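Long-range contacts in deoxyribodipyrimidine photo-lyase (Oryza sativa Japonica Group, PDB 3UMV), which repairs ultraviolet-damaged DNA, using light and a bound FAD to split cyclobutane pyrimidine dimers back into separate pyrimidines: residues L93-A101 and V220-R228; C242-L253 and Y287-C298. All blocks are in the same frame, centred on the assembly; numbering follows the deposited sequence.

Interaction 1 (L93-A101 and V220-R228); sequences LLRGLRRLA and VDWDALIAR. With URE (urea), chain L.
Trp222 lays its indole flat on the backbone of 93-101. Arg98 CA stands 3.7 Å from the centroid of the Trp222 six-membered ring and only 2° off the ring normal, a CH-pi contact over the centre of the face, and the ring fits as a knob into the hole formed by Leu94, Leu97, Arg98 and Ala101. Ala101 CB approaches Trp222 CZ2 obliquely at 3.7 Å, while Val220 CG1 covers part of the opposite face. One turn on, Ile226 CG1 packs 3.8 Å from Leu94 CB. Trp222 and Leu225 also touch Leu113 of strand 111-114, which flanks this inner side.

The outer side is polar and looser. With CG anti to its backbone N (chi1 173°) and the chain extended, Arg98 runs back past the indole, its guanidinium plane 22° from the ring and one face over Trp222 CB. Its NH2 then bonds Asp223 OD1 at 2.8 Å, in the guanidinium plane but from above the carboxylate; the NH1 bond to Asp223 OD2 is weak. A water joins Asp223 OD1 to Arg95 NH1, whereas Arg95 NE pairs with Glu238. At the N-cap, Asp221 OD2 accepts from Ala224 N, and Asp221 N donates to the urea O (2.9 Å).

The near-antiparallel helices thus share an apolar, aromatic seam bordered by a salt bridge that rests mainly on the single short NH2-OD1 bond.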
loop_
_atom_site.group_PDB
_atom_site.type_symbol
_atom_site.label_atom_id
_atom_site.label_comp_id
_atom_site.label_asym_id
_atom_site.label_seq_id
_atom_site.Cartn_x
_atom_site.Cartn_y
_atom_site.Cartn_z
ATOM N N LEU A 93 5.918 -4.850 -9.638
ATOM C CA LEU A 93 6.990 -4.237 -8.868
ATOM C C LEU A 93 8.256 -4.188 -9.715
ATOM O O LEU A 93 8.894 -3.144 -9.827
ATOM C CB LEU A 93 7.252 -5.023 -7.575
ATOM C CG LEU A 93 8.383 -4.518 -6.668
ATOM C CD1 LEU A 93 8.148 -5.018 -5.265
ATOM C CD2 LEU A 93 9.749 -4.959 -7.175
ATOM N N LEU A 94 8.621 -5.315 -10.310
ATOM C CA LEU A 94 9.895 -5.374 -11.029
ATOM C C LEU A 94 9.911 -4.540 -12.305
ATOM O O LEU A 94 10.930 -3.922 -12.630
ATOM C CB LEU A 94 10.314 -6.820 -11.320
ATOM C CG LEU A 94 10.782 -7.604 -10.093
ATOM C CD1 LEU A 94 10.838 -9.084 -10.438
ATOM C CD2 LEU A 94 12.143 -7.105 -9.595
ATOM N N ARG A 95 8.811 -4.541 -13.054
ATOM C CA ARG A 95 8.762 -3.701 -14.245
ATOM C C ARG A 95 8.817 -2.223 -13.847
ATOM O O ARG A 95 9.408 -1.414 -14.553
ATOM C CB ARG A 95 7.524 -4.015 -15.094
ATOM C CG ARG A 95 7.464 -5.470 -15.529
ATOM C CD ARG A 95 6.415 -5.719 -16.605
ATOM N NE ARG A 95 6.233 -7.152 -16.825
ATOM C CZ ARG A 95 7.020 -7.906 -17.591
ATOM N NH1 ARG A 95 8.050 -7.373 -18.238
ATOM N NH2 ARG A 95 6.774 -9.203 -17.710
ATOM N N GLY A 96 8.219 -1.885 -12.705
ATOM C CA GLY A 96 8.344 -0.536 -12.159
ATOM C C GLY A 96 9.771 -0.172 -11.772
ATOM O O GLY A 96 10.239 0.947 -12.029
ATOM N N LEU A 97 10.477 -1.125 -11.163
ATOM C CA LEU A 97 11.852 -0.906 -10.731
ATOM C C LEU A 97 12.809 -0.821 -11.915
ATOM O O LEU A 97 13.807 -0.114 -11.855
ATOM C CB LEU A 97 12.309 -2.008 -9.776
ATOM C CG LEU A 97 11.998 -1.901 -8.289
ATOM C CD1 LEU A 97 12.864 -2.904 -7.532
ATOM C CD2 LEU A 97 12.248 -0.486 -7.797
ATOM N N ARG A 98 12.494 -1.534 -12.994
ATOM C CA ARG A 98 13.286 -1.449 -14.219
ATOM C C ARG A 98 13.290 -0.015 -14.759
ATOM O O ARG A 98 14.330 0.494 -15.185
ATOM C CB ARG A 98 12.739 -2.422 -15.270
ATOM C CG ARG A 98 13.378 -2.314 -16.634
ATOM C CD ARG A 98 12.763 -3.339 -17.566
ATOM N NE ARG A 98 13.693 -3.749 -18.604
ATOM C CZ ARG A 98 13.509 -4.831 -19.346
ATOM N NH1 ARG A 98 14.396 -5.170 -20.278
ATOM N NH2 ARG A 98 12.430 -5.577 -19.137
ATOM N N ARG A 99 12.121 0.618 -14.741
ATOM C CA ARG A 99 11.972 2.007 -15.163
ATOM C C ARG A 99 12.741 2.940 -14.236
ATOM O O ARG A 99 13.457 3.838 -14.684
ATOM C CB ARG A 99 10.490 2.401 -15.178
ATOM C CG ARG A 99 9.653 1.694 -16.239
ATOM C CD ARG A 99 10.167 2.008 -17.636
ATOM N NE ARG A 99 10.331 3.445 -17.826
ATOM C CZ ARG A 99 9.402 4.251 -18.329
ATOM N NH1 ARG A 99 8.228 3.764 -18.705
ATOM N NH2 ARG A 99 9.651 5.546 -18.456
ATOM N N LEU A 100 12.584 2.722 -12.934
ATOM C CA LEU A 100 13.269 3.535 -11.928
ATOM C C LEU A 100 14.792 3.453 -12.064
ATOM O O LEU A 100 15.499 4.463 -11.972
ATOM C CB LEU A 100 12.819 3.116 -10.521
ATOM C CG LEU A 100 13.342 3.935 -9.336
ATOM C CD1 LEU A 100 12.380 3.901 -8.151
ATOM C CD2 LEU A 100 14.693 3.418 -8.913
ATOM N N ALA A 101 15.297 2.243 -12.291
ATOM C CA ALA A 101 16.725 2.043 -12.477
ATOM C C ALA A 101 17.225 2.853 -13.673
ATOM O O ALA A 101 18.315 3.412 -13.632
ATOM C CB ALA A 101 17.033 0.558 -12.642
ATOM N N VAL A 220 22.097 -5.556 -14.130
ATOM C CA VAL A 220 20.985 -6.487 -14.089
ATOM C C VAL A 220 20.466 -6.788 -15.491
ATOM O O VAL A 220 20.284 -5.876 -16.301
ATOM C CB VAL A 220 19.823 -5.905 -13.273
ATOM C CG1 VAL A 220 18.652 -6.875 -13.238
ATOM C CG2 VAL A 220 20.286 -5.564 -11.866
ATOM N N ASP A 221 20.225 -8.064 -15.775
ATOM C CA ASP A 221 19.431 -8.437 -16.942
ATOM C C ASP A 221 17.983 -8.545 -16.489
ATOM O O ASP A 221 17.570 -9.567 -15.958
ATOM C CB ASP A 221 19.914 -9.760 -17.540
ATOM C CG ASP A 221 19.222 -10.100 -18.869
ATOM O OD1 ASP A 221 19.928 -10.490 -19.814
ATOM O OD2 ASP A 221 17.981 -9.980 -18.971
ATOM N N TRP A 222 17.223 -7.474 -16.688
ATOM C CA TRP A 222 15.865 -7.394 -16.163
ATOM C C TRP A 222 14.913 -8.425 -16.777
ATOM O O TRP A 222 14.087 -9.001 -16.076
ATOM C CB TRP A 222 15.309 -5.980 -16.335
ATOM C CG TRP A 222 15.983 -4.973 -15.459
ATOM C CD1 TRP A 222 17.057 -4.189 -15.779
ATOM C CD2 TRP A 222 15.624 -4.629 -14.113
ATOM N NE1 TRP A 222 17.391 -3.385 -14.716
ATOM C CE2 TRP A 222 16.522 -3.632 -13.683
ATOM C CE3 TRP A 222 14.631 -5.064 -13.235
ATOM C CZ2 TRP A 222 16.463 -3.073 -12.406
ATOM C CZ3 TRP A 222 14.566 -4.501 -11.971
ATOM C CH2 TRP A 222 15.478 -3.515 -11.567
ATOM N N ASP A 223 15.026 -8.658 -18.080
ATOM C CA ASP A 223 14.218 -9.701 -18.706
ATOM C C ASP A 223 14.447 -11.083 -18.056
ATOM O O ASP A 223 13.483 -11.800 -17.763
ATOM C CB ASP A 223 14.437 -9.734 -20.223
ATOM C CG ASP A 223 13.820 -8.524 -20.927
ATOM O OD1 ASP A 223 12.747 -8.052 -20.490
ATOM O OD2 ASP A 223 14.401 -8.037 -21.916
ATOM N N ALA A 224 15.703 -11.428 -17.786
ATOM C CA ALA A 224 16.009 -12.710 -17.145
ATOM C C ALA A 224 15.488 -12.745 -15.724
ATOM O O ALA A 224 14.905 -13.732 -15.299
ATOM C CB ALA A 224 17.478 -12.969 -17.145
ATOM N N LEU A 225 15.733 -11.670 -14.984
ATOM C CA LEU A 225 15.270 -11.565 -13.590
ATOM C C LEU A 225 13.757 -11.654 -13.462
ATOM O O LEU A 225 13.231 -12.420 -12.652
ATOM C CB LEU A 225 15.781 -10.276 -12.957
ATOM C CG LEU A 225 15.202 -9.981 -11.578
ATOM C CD1 LEU A 225 15.698 -11.013 -10.572
ATOM C CD2 LEU A 225 15.553 -8.569 -11.136
ATOM N N ILE A 226 13.045 -10.870 -14.258
ATOM C CA ILE A 226 11.584 -10.912 -14.217
ATOM C C ILE A 226 11.050 -12.311 -14.530
ATOM O O ILE A 226 10.183 -12.820 -13.828
ATOM C CB ILE A 226 10.973 -9.880 -15.163
ATOM C CG1 ILE A 226 11.253 -8.479 -14.618
ATOM C CG2 ILE A 226 9.458 -10.113 -15.300
ATOM C CD1 ILE A 226 11.030 -7.377 -15.597
ATOM N N ALA A 227 11.581 -12.946 -15.571
ATOM C CA ALA A 227 11.133 -14.294 -15.918
ATOM C C ALA A 227 11.396 -15.265 -14.771
ATOM O O ALA A 227 10.548 -16.091 -14.442
ATOM C CB ALA A 227 11.791 -14.780 -17.197
ATOM N N ARG A 228 12.564 -15.157 -14.152
ATOM C CA ARG A 228 12.944 -16.076 -13.080
ATOM C C ARG A 228 12.044 -15.921 -11.869
ATOM O O ARG A 228 11.441 -16.887 -11.397
ATOM C CB ARG A 228 14.397 -15.868 -12.646
ATOM C CG ARG A 228 14.801 -16.812 -11.524
ATOM C CD ARG A 228 16.230 -16.613 -11.069
ATOM N NE ARG A 228 16.458 -15.293 -10.484
ATOM C CZ ARG A 228 16.118 -14.948 -9.244
ATOM N NH1 ARG A 228 16.374 -13.720 -8.799
ATOM N NH2 ARG A 228 15.514 -15.822 -8.451
HETATM C C URE L . 20.599 -11.538 -14.006
HETATM O O URE L . 21.062 -10.427 -14.239
HETATM N N1 URE L . 21.384 -12.510 -13.615
HETATM N N2 URE L . 19.313 -11.750 -14.140
HETATM O O HOH W 1 10.201 -9.082 -19.807
#

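Interaction 2 (C242-L253 and Y287-C298); sequences CEPGEEAAIEAL and YLHFGHISAQRC
The Tyr287 ring fills the shallow place between the small side chains of Ala249 and Ala252, its face against Ala249: Ala249 CA sits 3.7 Å from the Tyr287 ring centroid, 7° off the normal, and Ala249 CB comes within 3.4 Å of Tyr287 CD2. Ala252 CB reaches Tyr287 CE1 obliquely. Short side chains on helix 246-254 thus let the phenol lie close against its backbone, and the ring extends to the preceding loop, where Tyr287 OH donates to Glu243 O (2.7 Å), tilted 24° from the carbonyl plane. Cys242 SG lies obliquely beside the ring, and a water also links the hydroxyl to Ala248 O.

The His292 ring lies against the backbone of Gly245, the N-cap of the helix, whose CA is 3.8 Å from the His292 ring centroid, over one face, while Phe290 CB covers the opposite face. Farther along, Ile293 packs between Ala249 and Leu253, its CB 3.8 Å from Ala249 CB and its CD1 4.0 Å from Leu253 CD2, and Leu253 CD1 touches Cys298 SG.

Helix 246-254 therefore rests across the turn between helices 285-290 and 295-305, which starts with a Schellman motif at Gly291; Phe92 of helix 87-106 meets Cys242, and Leu320 of helix 310-333, probably at the FAD site, meets Cys298.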
loop_
_atom_site.group_PDB
_atom_site.type_symbol
_atom_site.label_atom_id
_atom_site.label_comp_id
_atom_site.label_asym_id
_atom_site.label_seq_id
_atom_site.Cartn_x
_atom_site.Cartn_y
_atom_site.Cartn_z
ATOM N N CYS A 242 -3.052 -1.238 -16.764
ATOM C CA CYS A 242 -2.187 -0.088 -16.496
ATOM C C CYS A 242 -0.730 -0.507 -16.358
ATOM O O CYS A 242 -0.431 -1.657 -16.018
ATOM C CB CYS A 242 -2.643 0.728 -15.276
ATOM S SG CYS A 242 -2.100 0.106 -13.669
ATOM N N GLU A 243 0.158 0.439 -16.636
ATOM C CA GLU A 243 1.597 0.210 -16.633
ATOM C C GLU A 243 2.175 0.655 -15.295
ATOM O O GLU A 243 1.754 1.665 -14.744
ATOM C CB GLU A 243 2.242 1.026 -17.751
ATOM C CG GLU A 243 3.382 0.323 -18.467
ATOM C CD GLU A 243 2.901 -0.605 -19.567
ATOM O OE1 GLU A 243 3.626 -0.754 -20.574
ATOM O OE2 GLU A 243 1.802 -1.187 -19.428
ATOM N N PRO A 244 3.153 -0.093 -14.768
ATOM C CA PRO A 244 3.730 0.332 -13.490
ATOM C C PRO A 244 4.769 1.440 -13.627
ATOM O O PRO A 244 5.356 1.617 -14.699
ATOM C CB PRO A 244 4.410 -0.936 -12.976
ATOM C CG PRO A 244 4.771 -1.693 -14.226
ATOM C CD PRO A 244 3.646 -1.415 -15.199
ATOM N N GLY A 245 4.997 2.166 -12.537
ATOM C CA GLY A 245 6.085 3.129 -12.482
ATOM C C GLY A 245 5.652 4.573 -12.319
ATOM O O GLY A 245 4.468 4.898 -12.456
ATOM N N GLU A 246 6.623 5.434 -12.036
ATOM C CA GLU A 246 6.385 6.864 -11.823
ATOM C C GLU A 246 5.711 7.543 -13.008
ATOM O O GLU A 246 4.748 8.290 -12.836
ATOM C CB GLU A 246 7.696 7.598 -11.539
ATOM C CG GLU A 246 8.414 7.180 -10.276
ATOM C CD GLU A 246 9.579 8.111 -9.947
ATOM O OE1 GLU A 246 10.745 7.715 -10.174
ATOM O OE2 GLU A 246 9.328 9.238 -9.462
ATOM N N GLU A 247 6.235 7.302 -14.203
ATOM C CA GLU A 247 5.759 7.985 -15.400
ATOM C C GLU A 247 4.279 7.673 -15.642
ATOM O O GLU A 247 3.476 8.578 -15.858
ATOM C CB GLU A 247 6.629 7.596 -16.597
ATOM C CG GLU A 247 6.336 8.338 -17.883
ATOM C CD GLU A 247 7.476 8.218 -18.879
ATOM O OE1 GLU A 247 8.648 8.272 -18.444
ATOM O OE2 GLU A 247 7.205 8.064 -20.090
ATOM N N ALA A 248 3.914 6.395 -15.591
ATOM C CA ALA A 248 2.525 5.992 -15.793
ATOM C C ALA A 248 1.631 6.457 -14.645
ATOM O O ALA A 248 0.442 6.712 -14.846
ATOM C CB ALA A 248 2.419 4.478 -15.965
ATOM N N ALA A 249 2.204 6.561 -13.444
ATOM C CA ALA A 249 1.429 6.958 -12.262
ATOM C C ALA A 249 0.992 8.422 -12.350
ATOM O O ALA A 249 -0.156 8.768 -12.060
ATOM C CB ALA A 249 2.241 6.715 -10.966
ATOM N N ILE A 250 1.918 9.281 -12.743
ATOM C CA ILE A 250 1.609 10.696 -12.892
ATOM C C ILE A 250 0.597 10.891 -14.007
ATOM O O ILE A 250 -0.297 11.727 -13.892
ATOM C CB ILE A 250 2.881 11.529 -13.113
ATOM C CG1 ILE A 250 3.790 11.391 -11.893
ATOM C CG2 ILE A 250 2.534 12.994 -13.364
ATOM C CD1 ILE A 250 5.236 11.743 -12.161
ATOM N N GLU A 251 0.722 10.103 -15.074
ATOM C CA GLU A 251 -0.257 10.146 -16.161
ATOM C C GLU A 251 -1.660 9.759 -15.671
ATOM O O GLU A 251 -2.651 10.352 -16.103
ATOM C CB GLU A 251 0.194 9.257 -17.328
ATOM C CG GLU A 251 -0.763 9.225 -18.522
ATOM C CD GLU A 251 -0.710 10.492 -19.368
ATOM O OE1 GLU A 251 -1.651 10.709 -20.165
ATOM O OE2 GLU A 251 0.269 11.266 -19.241
ATOM N N ALA A 252 -1.742 8.780 -14.764
ATOM C CA ALA A 252 -3.030 8.360 -14.201
ATOM C C ALA A 252 -3.646 9.470 -13.352
ATOM O O ALA A 252 -4.866 9.647 -13.320
ATOM C CB ALA A 252 -2.868 7.094 -13.362
ATOM N N LEU A 253 -2.797 10.205 -12.651
ATOM C CA LEU A 253 -3.252 11.327 -11.841
ATOM C C LEU A 253 -3.580 12.558 -12.686
ATOM O O LEU A 253 -4.649 13.137 -12.529
ATOM C CB LEU A 253 -2.200 11.697 -10.792
ATOM C CG LEU A 253 -2.583 12.837 -9.844
ATOM C CD1 LEU A 253 -3.629 12.374 -8.849
ATOM C CD2 LEU A 253 -1.359 13.391 -9.121
ATOM N N TYR A 287 -0.426 2.228 -7.870
ATOM C CA TYR A 287 0.712 3.128 -7.777
ATOM C C TYR A 287 1.053 3.550 -6.342
ATOM O O TYR A 287 2.217 3.587 -5.963
ATOM C CB TYR A 287 0.437 4.349 -8.647
ATOM C CG TYR A 287 0.181 3.979 -10.094
ATOM C CD1 TYR A 287 -1.061 4.209 -10.694
ATOM C CD2 TYR A 287 1.192 3.442 -10.875
ATOM C CE1 TYR A 287 -1.287 3.867 -12.030
ATOM C CE2 TYR A 287 0.972 3.106 -12.200
ATOM C CZ TYR A 287 -0.255 3.333 -12.777
ATOM O OH TYR A 287 -0.445 3.000 -14.100
ATOM N N LEU A 288 0.037 3.841 -5.542
ATOM C CA LEU A 288 0.250 4.258 -4.164
ATOM C C LEU A 288 0.803 3.099 -3.348
ATOM O O LEU A 288 1.692 3.289 -2.510
ATOM C CB LEU A 288 -1.070 4.757 -3.553
ATOM C CG LEU A 288 -1.569 6.100 -4.099
ATOM C CD1 LEU A 288 -2.937 6.417 -3.521
ATOM C CD2 LEU A 288 -0.600 7.222 -3.808
ATOM N N HIS A 289 0.302 1.888 -3.602
ATOM C CA HIS A 289 0.815 0.745 -2.866
ATOM C C HIS A 289 2.328 0.534 -3.015
ATOM O O HIS A 289 3.033 0.278 -2.033
ATOM C CB HIS A 289 0.121 -0.556 -3.249
ATOM C CG HIS A 289 0.749 -1.734 -2.593
ATOM N ND1 HIS A 289 1.655 -2.552 -3.235
ATOM C CD2 HIS A 289 0.696 -2.161 -1.312
ATOM C CE1 HIS A 289 2.098 -3.462 -2.384
ATOM N NE2 HIS A 289 1.526 -3.247 -1.212
ATOM N N PHE A 290 2.809 0.625 -4.248
ATOM C CA PHE A 290 4.212 0.397 -4.538
ATOM C C PHE A 290 5.010 1.691 -4.387
ATOM O O PHE A 290 6.219 1.702 -4.568
ATOM C CB PHE A 290 4.369 -0.179 -5.947
ATOM C CG PHE A 290 3.876 -1.589 -6.076
ATOM C CD1 PHE A 290 4.612 -2.638 -5.553
ATOM C CD2 PHE A 290 2.670 -1.868 -6.709
ATOM C CE1 PHE A 290 4.162 -3.946 -5.665
ATOM C CE2 PHE A 290 2.213 -3.172 -6.828
ATOM C CZ PHE A 290 2.964 -4.217 -6.312
ATOM N N GLY A 291 4.331 2.775 -4.035
ATOM C CA GLY A 291 4.997 4.061 -3.911
ATOM C C GLY A 291 5.521 4.618 -5.224
ATOM O O GLY A 291 6.464 5.426 -5.218
ATOM N N HIS A 292 4.916 4.229 -6.346
ATOM C CA HIS A 292 5.281 4.813 -7.647
ATOM C C HIS A 292 4.902 6.285 -7.705
ATOM O O HIS A 292 5.463 7.066 -8.492
ATOM C CB HIS A 292 4.571 4.112 -8.802
ATOM C CG HIS A 292 4.958 2.683 -8.988
ATOM N ND1 HIS A 292 6.138 2.150 -8.509
ATOM C CD2 HIS A 292 4.323 1.676 -9.630
ATOM C CE1 HIS A 292 6.191 0.869 -8.817
ATOM N NE2 HIS A 292 5.114 0.561 -9.519
ATOM N N ILE A 293 3.938 6.659 -6.877
ATOM C CA ILE A 293 3.539 8.049 -6.774
ATOM C C ILE A 293 3.321 8.361 -5.314
ATOM O O ILE A 293 2.833 7.527 -4.545
ATOM C CB ILE A 293 2.267 8.377 -7.600
ATOM C CG1 ILE A 293 2.117 9.890 -7.761
ATOM C CG2 ILE A 293 1.034 7.759 -6.958
ATOM C CD1 ILE A 293 1.074 10.279 -8.798
ATOM N N SER A 294 3.737 9.559 -4.924
ATOM C CA SER A 294 3.604 10.018 -3.550
ATOM C C SER A 294 2.140 10.366 -3.247
ATOM O O SER A 294 1.489 11.052 -4.037
ATOM C CB SER A 294 4.485 11.264 -3.384
ATOM O OG SER A 294 4.074 12.045 -2.276
ATOM N N ALA A 295 1.609 9.911 -2.116
ATOM C CA ALA A 295 0.245 10.301 -1.740
ATOM C C ALA A 295 0.170 11.810 -1.504
ATOM O O ALA A 295 -0.855 12.427 -1.782
ATOM C CB ALA A 295 -0.217 9.568 -0.507
ATOM N N GLN A 296 1.253 12.376 -0.967
ATOM C CA GLN A 296 1.379 13.820 -0.765
ATOM C C GLN A 296 1.319 14.555 -2.110
ATOM O O GLN A 296 0.615 15.562 -2.236
ATOM C CB GLN A 296 2.678 14.130 -0.003
ATOM C CG GLN A 296 2.905 15.597 0.320
ATOM C CD GLN A 296 3.947 15.793 1.410
ATOM O OE1 GLN A 296 4.262 14.868 2.174
ATOM N NE2 GLN A 296 4.494 16.992 1.484
ATOM N N ARG A 297 2.029 14.043 -3.118
ATOM C CA ARG A 297 1.872 14.570 -4.480
ATOM C C ARG A 297 0.407 14.575 -4.939
ATOM O O ARG A 297 -0.065 15.561 -5.518
ATOM C CB ARG A 297 2.710 13.764 -5.482
ATOM C CG ARG A 297 2.399 14.087 -6.943
ATOM C CD ARG A 297 2.556 15.579 -7.203
ATOM N NE ARG A 297 3.878 16.055 -6.818
ATOM C CZ ARG A 297 4.198 17.327 -6.613
ATOM N NH1 ARG A 297 5.437 17.639 -6.259
ATOM N NH2 ARG A 297 3.285 18.283 -6.755
ATOM N N CYS A 298 -0.304 13.471 -4.707
ATOM C CA CYS A 298 -1.699 13.374 -5.140
ATOM C C CYS A 298 -2.558 14.405 -4.397
ATOM O O CYS A 298 -3.439 15.044 -4.988
ATOM C CB CYS A 298 -2.237 11.961 -4.892
ATOM S SG CYS A 298 -1.480 10.693 -5.918
HETATM O O HOH W 2 -0.688 2.981 -17.523
HETATM O O HOH W 3 6.444 9.672 -8.696
HETATM O O HOH W 4 -1.459 5.207 -16.327
#

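From the N terminus, helix 87-106 comes first. Interaction 1 closes a loop of 118 residues by bringing helix 222-231 back to it, and interaction 2 then closes a shorter loop of 33 between 242-253 and 287-298. The two loops run in series, neither nested nor crossed, with centres 18 Å apart. Helix 87-106 joins them directly: Arg99 NH2 forms a salt bridge with Glu247 OE1 (2.9 Å), Arg95 CB packs on Pro244 CG, and Leu93 CB meets Phe290 CE1. Together the contacts connect a helix of the photolyase/cryptochrome alpha/beta region, through the following helices 222-231 and 246-254, to the helical part that binds FAD, which Leu288 touches.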